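Local coordinates for protein DNA photolyase (Agrobacterium tumefaciens, PDB 4U63) that probably uses light absorbed by a folate antenna and a bound flavin to split cyclobutane pyrimidine dimers in ultraviolet-damaged DNA, at residues L35-N40 against S83-A88; S77-S82 against E201-W206. All blocks are in the same frame, centred on the assembly; numbering follows the deposited sequence. Where two conformers were deposited one is given.

Interaction 1. Residues L35-N40 against S83-A88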
loop_
_atom_site.group_PDB
_atom_site.type_symbol
_atom_site.label_atom_id
_atom_site.label_comp_id
_atom_site.label_asym_id
_atom_site.label_seq_id
_atom_site.Cartn_x
_atom_site.Cartn_y
_atom_site.Cartn_z
ATOM N N LEU A 35 6.815 6.236 9.745
ATOM C CA LEU A 35 8.272 6.350 9.834
ATOM C C LEU A 35 8.760 7.617 9.161
ATOM O O LEU A 35 9.367 7.591 8.097
ATOM C CB LEU A 35 8.932 5.093 9.262
ATOM C CG LEU A 35 8.412 3.776 9.875
ATOM C CD1 LEU A 35 9.182 2.590 9.307
ATOM C CD2 LEU A 35 8.503 3.785 11.394
ATOM N N ARG A 36 8.475 8.725 9.829
ATOM C CA ARG A 36 8.793 10.056 9.351
ATOM C C ARG A 36 8.946 10.992 10.547
ATOM O O ARG A 36 8.377 10.741 11.620
ATOM C CB ARG A 36 7.671 10.559 8.450
ATOM C CG ARG A 36 6.353 10.825 9.171
ATOM C CD ARG A 36 5.247 11.304 8.235
ATOM N NE ARG A 36 4.073 11.711 9.003
ATOM C CZ ARG A 36 3.113 10.899 9.444
ATOM N NH1 ARG A 36 3.135 9.593 9.189
ATOM N NH2 ARG A 36 2.112 11.403 10.146
ATOM N N LEU A 37 9.711 12.070 10.358
ATOM C CA LEU A 37 9.797 13.152 11.346
ATOM C C LEU A 37 8.883 14.338 11.010
ATOM O O LEU A 37 8.497 15.083 11.918
ATOM C CB LEU A 37 11.239 13.647 11.483
ATOM C CG LEU A 37 12.332 12.599 11.718
ATOM C CD1 LEU A 37 13.667 13.289 11.965
ATOM C CD2 LEU A 37 11.987 11.671 12.873
ATOM N N SER A 38 8.544 14.507 9.726
ATOM C CA SER A 38 7.713 15.618 9.266
ATOM C C SER A 38 6.235 15.308 9.441
ATOM O O SER A 38 5.814 14.154 9.371
ATOM C CB SER A 38 7.981 15.942 7.791
ATOM O OG SER A 38 9.330 16.312 7.575
ATOM N N ASP A 39 5.457 16.359 9.654
ATOM C CA ASP A 39 4.020 16.270 9.887
ATOM C C ASP A 39 3.677 15.081 10.801
ATOM O O ASP A 39 2.806 14.267 10.503
ATOM C CB ASP A 39 3.265 16.198 8.549
ATOM C CG ASP A 39 1.802 16.613 8.676
ATOM O OD1 ASP A 39 1.498 17.439 9.560
ATOM O OD2 ASP A 39 0.960 16.132 7.889
ATOM N N ASN A 40 4.392 15.006 11.922
ATOM C CA ASN A 40 4.253 13.906 12.869
ATOM C C ASN A 40 3.812 14.482 14.207
ATOM O O ASN A 40 4.642 14.961 14.995
ATOM C CB ASN A 40 5.579 13.137 12.961
ATOM C CG ASN A 40 5.495 11.922 13.860
ATOM O OD1 ASN A 40 4.685 11.876 14.780
ATOM N ND2 ASN A 40 6.339 10.932 13.604
ATOM N N SER A 83 18.833 7.020 10.943
ATOM C CA SER A 83 19.796 8.025 10.500
ATOM C C SER A 83 19.241 9.433 10.725
ATOM O O SER A 83 19.947 10.302 11.227
ATOM C CB SER A 83 20.159 7.815 9.029
ATOM O OG SER A 83 21.127 8.754 8.609
ATOM N N SER A 84 17.968 9.647 10.376
ATOM C CA SER A 84 17.352 10.975 10.537
ATOM C C SER A 84 17.240 11.368 12.018
ATOM O O SER A 84 17.480 12.520 12.377
ATOM C CB SER A 84 15.993 11.068 9.817
ATOM O OG SER A 84 14.973 10.363 10.491
ATOM N N LEU A 85 16.888 10.410 12.875
ATOM C CA LEU A 85 16.815 10.667 14.316
ATOM C C LEU A 85 18.183 11.010 14.920
ATOM O O LEU A 85 18.293 11.905 15.766
ATOM C CB LEU A 85 16.205 9.474 15.052
ATOM C CG LEU A 85 14.698 9.296 14.866
ATOM C CD1 LEU A 85 14.258 7.904 15.296
ATOM C CD2 LEU A 85 13.916 10.360 15.625
ATOM N N GLU A 86 19.219 10.303 14.479
ATOM C CA GLU A 86 20.580 10.562 14.945
ATOM C C GLU A 86 21.092 11.934 14.525
ATOM O O GLU A 86 21.829 12.570 15.284
ATOM C CB GLU A 86 21.520 9.439 14.520
ATOM C CG GLU A 86 21.174 8.135 15.228
ATOM C CD GLU A 86 22.231 7.063 15.109
ATOM O OE1 GLU A 86 23.130 7.180 14.248
ATOM O OE2 GLU A 86 22.153 6.092 15.894
ATOM N N LYS A 87 20.694 12.376 13.335
ATOM C CA LYS A 87 20.990 13.722 12.850
ATOM C C LYS A 87 20.379 14.800 13.767
ATOM O O LYS A 87 20.953 15.879 13.936
ATOM C CB LYS A 87 20.476 13.864 11.411
ATOM C CG LYS A 87 20.952 15.096 10.665
ATOM C CD LYS A 87 20.536 15.055 9.197
ATOM C CE LYS A 87 20.819 13.712 8.526
ATOM N NZ LYS A 87 22.187 13.584 7.944
ATOM N N ALA A 88 19.223 14.490 14.356
ATOM C CA ALA A 88 18.529 15.372 15.294
ATOM C C ALA A 88 19.023 15.242 16.748
ATOM O O ALA A 88 18.555 15.970 17.618
ATOM C CB ALA A 88 17.038 15.109 15.229
#
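Leu37 reaches across to the last turn of helix 68-87 and sets its two methyls on different neighbours. CD1 lies 3.5 Å from Ser84 OG, while CD2 meets CD2 of Leu85 at 3.6 Å. A branched, apolar side chain suits this place because one residue can serve both helix positions. In Leu37 the CG stands opposite the carbonyl carbon (chi1 -51°), which carries both methyls out to the helix. The Ser84 hydroxyl makes only van der Waals contact with Leu37; its hydrogen bond goes back to Leu81 O, one turn earlier, so a small polar group can lie against a leucine.

Behind Leu37 the loop is held by its own polar groups. Asn40 ND2 bonds Arg36 O at 2.9 Å, the acceptor lying in the amide plane, and its OD1 caps the backbone N of Leu43 at the start of helix 41-49. The Arg36 guanidinium grips Asp39 O side-on, in its own plane, with NE at 3.2 Å and NH2 at 3.0 Å; both nitrogens approach from one face of that carbonyl. Glu227 binds the backbone N of Leu37 and of Ser38, fixing the loop from outside. The arrangement belongs to the Rossmann-like, parallel alpha/beta domain of photolyases: a loop leaving strand 27-31 packs on a neighbouring helix before its asparagine N-caps the next one.

Interaction 2. Residues S77-S82 against E201-W206. With SO4 (sulfate ion), chain N.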
loop_
_atom_site.group_PDB
_atom_site.type_symbol
_atom_site.label_atom_id
_atom_site.label_comp_id
_atom_site.label_asym_id
_atom_site.label_seq_id
_atom_site.Cartn_x
_atom_site.Cartn_y
_atom_site.Cartn_z
ATOM N N SER A 77 13.554 1.471 5.478
ATOM C CA SER A 77 12.825 2.533 6.142
ATOM C C SER A 77 13.344 2.776 7.561
ATOM O O SER A 77 13.546 3.912 7.954
ATOM C CB SER A 77 11.330 2.226 6.186
ATOM O OG SER A 77 10.627 3.381 6.598
ATOM N N LEU A 78 13.547 1.700 8.320
ATOM C CA LEU A 78 14.088 1.806 9.684
ATOM C C LEU A 78 15.524 2.336 9.697
ATOM O O LEU A 78 15.881 3.153 10.548
ATOM C CB LEU A 78 14.003 0.461 10.402
ATOM C CG LEU A 78 12.585 0.011 10.762
ATOM C CD1 LEU A 78 12.620 -1.425 11.264
ATOM C CD2 LEU A 78 11.954 0.925 11.799
ATOM N N ALA A 79 16.337 1.889 8.749
ATOM C CA ALA A 79 17.688 2.419 8.622
ATOM C C ALA A 79 17.657 3.926 8.354
ATOM O O ALA A 79 18.404 4.684 8.969
ATOM C CB ALA A 79 18.444 1.702 7.520
ATOM N N ALA A 80 16.779 4.360 7.455
ATOM C CA ALA A 80 16.671 5.790 7.137
ATOM C C ALA A 80 16.151 6.605 8.318
ATOM O O ALA A 80 16.673 7.683 8.602
ATOM C CB ALA A 80 15.789 6.001 5.922
ATOM N N LEU A 81 15.131 6.093 9.007
ATOM C CA LEU A 81 14.570 6.795 10.162
ATOM C C LEU A 81 15.618 6.938 11.270
ATOM O O LEU A 81 15.759 8.013 11.862
ATOM C CB LEU A 81 13.316 6.080 10.697
ATOM C CG LEU A 81 12.658 6.737 11.911
ATOM C CD1 LEU A 81 12.158 8.131 11.558
ATOM C CD2 LEU A 81 11.521 5.869 12.432
ATOM N N SER A 82 16.341 5.849 11.546
ATOM C CA SER A 82 17.418 5.865 12.540
ATOM C C SER A 82 18.428 6.955 12.213
ATOM O O SER A 82 18.824 7.718 13.094
ATOM C CB SER A 82 18.137 4.517 12.611
ATOM O OG SER A 82 19.280 4.604 13.453
ATOM N N GLU A 201 18.114 -3.559 20.027
ATOM C CA GLU A 201 18.440 -4.685 19.154
ATOM C C GLU A 201 19.114 -4.173 17.875
ATOM O O GLU A 201 19.006 -2.988 17.544
ATOM C CB GLU A 201 17.185 -5.484 18.840
ATOM C CG GLU A 201 16.651 -6.190 20.079
ATOM C CD GLU A 201 15.351 -6.921 19.861
ATOM O OE1 GLU A 201 14.935 -7.095 18.709
ATOM O OE2 GLU A 201 14.744 -7.329 20.865
ATOM N N LYS A 202 19.822 -5.062 17.178
ATOM C CA LYS A 202 20.483 -4.724 15.921
ATOM C C LYS A 202 19.542 -5.047 14.769
ATOM O O LYS A 202 19.012 -6.160 14.681
ATOM C CB LYS A 202 21.793 -5.503 15.766
ATOM N N LEU A 203 19.335 -4.073 13.887
ATOM C CA LEU A 203 18.422 -4.231 12.754
ATOM C C LEU A 203 18.807 -5.432 11.891
ATOM O O LEU A 203 17.941 -6.175 11.446
ATOM C CB LEU A 203 18.388 -2.951 11.914
ATOM C CG LEU A 203 17.529 -2.954 10.641
ATOM C CD1 LEU A 203 16.062 -3.159 10.973
ATOM C CD2 LEU A 203 17.737 -1.663 9.850
ATOM N N SER A 204 20.111 -5.623 11.682
ATOM C CA SER A 204 20.619 -6.741 10.881
ATOM C C SER A 204 20.160 -8.108 11.395
ATOM O O SER A 204 20.026 -9.039 10.612
ATOM C CB SER A 204 22.150 -6.703 10.821
ATOM O OG SER A 204 22.713 -6.775 12.118
ATOM N N ASN A 205 19.908 -8.220 12.700
ATOM C CA ASN A 205 19.461 -9.486 13.298
ATOM C C ASN A 205 17.982 -9.790 13.066
ATOM O O ASN A 205 17.518 -10.881 13.378
ATOM C CB ASN A 205 19.770 -9.504 14.798
ATOM C CG ASN A 205 21.265 -9.536 15.089
ATOM O OD1 ASN A 205 22.062 -10.002 14.275
ATOM N ND2 ASN A 205 21.648 -9.047 16.258
ATOM N N TRP A 206 17.243 -8.830 12.515
ATOM C CA TRP A 206 15.817 -9.025 12.243
ATOM C C TRP A 206 15.539 -9.790 10.938
ATOM O O TRP A 206 14.393 -10.168 10.687
ATOM C CB TRP A 206 15.097 -7.672 12.289
ATOM C CG TRP A 206 14.912 -7.164 13.697
ATOM C CD1 TRP A 206 15.463 -7.682 14.840
ATOM C CD2 TRP A 206 14.137 -6.038 14.106
ATOM N NE1 TRP A 206 15.069 -6.955 15.927
ATOM C CE2 TRP A 206 14.254 -5.939 15.509
ATOM C CE3 TRP A 206 13.349 -5.099 13.425
ATOM C CZ2 TRP A 206 13.614 -4.945 16.245
ATOM C CZ3 TRP A 206 12.708 -4.102 14.165
ATOM C CH2 TRP A 206 12.846 -4.039 15.559
HETATM S S SO4 N . 23.421 -3.242 12.530
HETATM O O1 SO4 N . 23.294 -2.089 13.450
HETATM O O2 SO4 N . 24.105 -4.359 13.227
HETATM O O3 SO4 N . 22.083 -3.678 12.083
HETATM O O4 SO4 N . 24.232 -2.848 11.357
#
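The indole of Trp206 meets helix 68-87 through CZ3, which lies 3.9 Å from Leu78 CD1; the methyl comes in obliquely, and the two side chains cross at about a right angle. The setting is the parallel alpha/beta domain of the photolyase fold, where a short 3-10 turn, 203-205, lies beside helix 68-87 and edge strand 93-96. At the pyrrole edge, NE1 of Trp206 donates to Glu201 OE1 at 2.8 Å, with OE1 close to the ring plane and met nearly along its C-O axis, and the N-H···O angle at 150°. This bond satisfies the indole nitrogen and limits rotation of the ring. Glu201 OE1 is also bonded to Ser96 OG, and Trp206 makes a cation-pi contact with Arg59, so strand 93-96 and the end of strand 53-59 both help to place the indole.

Leu203 spans the gap with a divided reach: CD1 touches Leu78 CD1 at 3.9 Å, and CD2 rests near Ala79, 4.2 Å from its CB. With CG anti to the backbone N (chi1 177°), the leucine extends toward the helix. Alanine suits the opposite position, since its single methyl lets Leu203 come close to the helix backbone. Leu78 also packs on Leu92, just before strand 93-96, and on Tyr57 of strand 53-59.

A sulfate ion, probably from the crystallisation liquor, sits beside the turn at Ser204. The serine hydroxyl lies between its backbone N and carbonyl carbon (chi1 59°), near enough to its own N-H for both to reach the ion: Ser204 N donates to sulfate O3 at 2.8 Å, and Ser204 OG donates to sulfate O2 at 3.0 Å.

How the interactions relate
From the N terminus, the chain leaves strand 27-31 and passes through 35-40, then helix 41-49 and strand 53-59, before entering helix 68-87. On that helix residues 77-82 precede 83-88, which close interaction 1 over 42 intervening residues. Interaction 2 closes much later, when the loop after helix 168-177 returns with 201-206. The two closures therefore cross rather than nest. Their centres lie 14 Å apart, and helix 68-87 is common to both. Ser77 and Leu81 join the 35-40 loop to the helix, and Leu78 touches Leu35 as well as the 201-206 side, so the helix is held between the early loop and the late one beside edge strand 93-96.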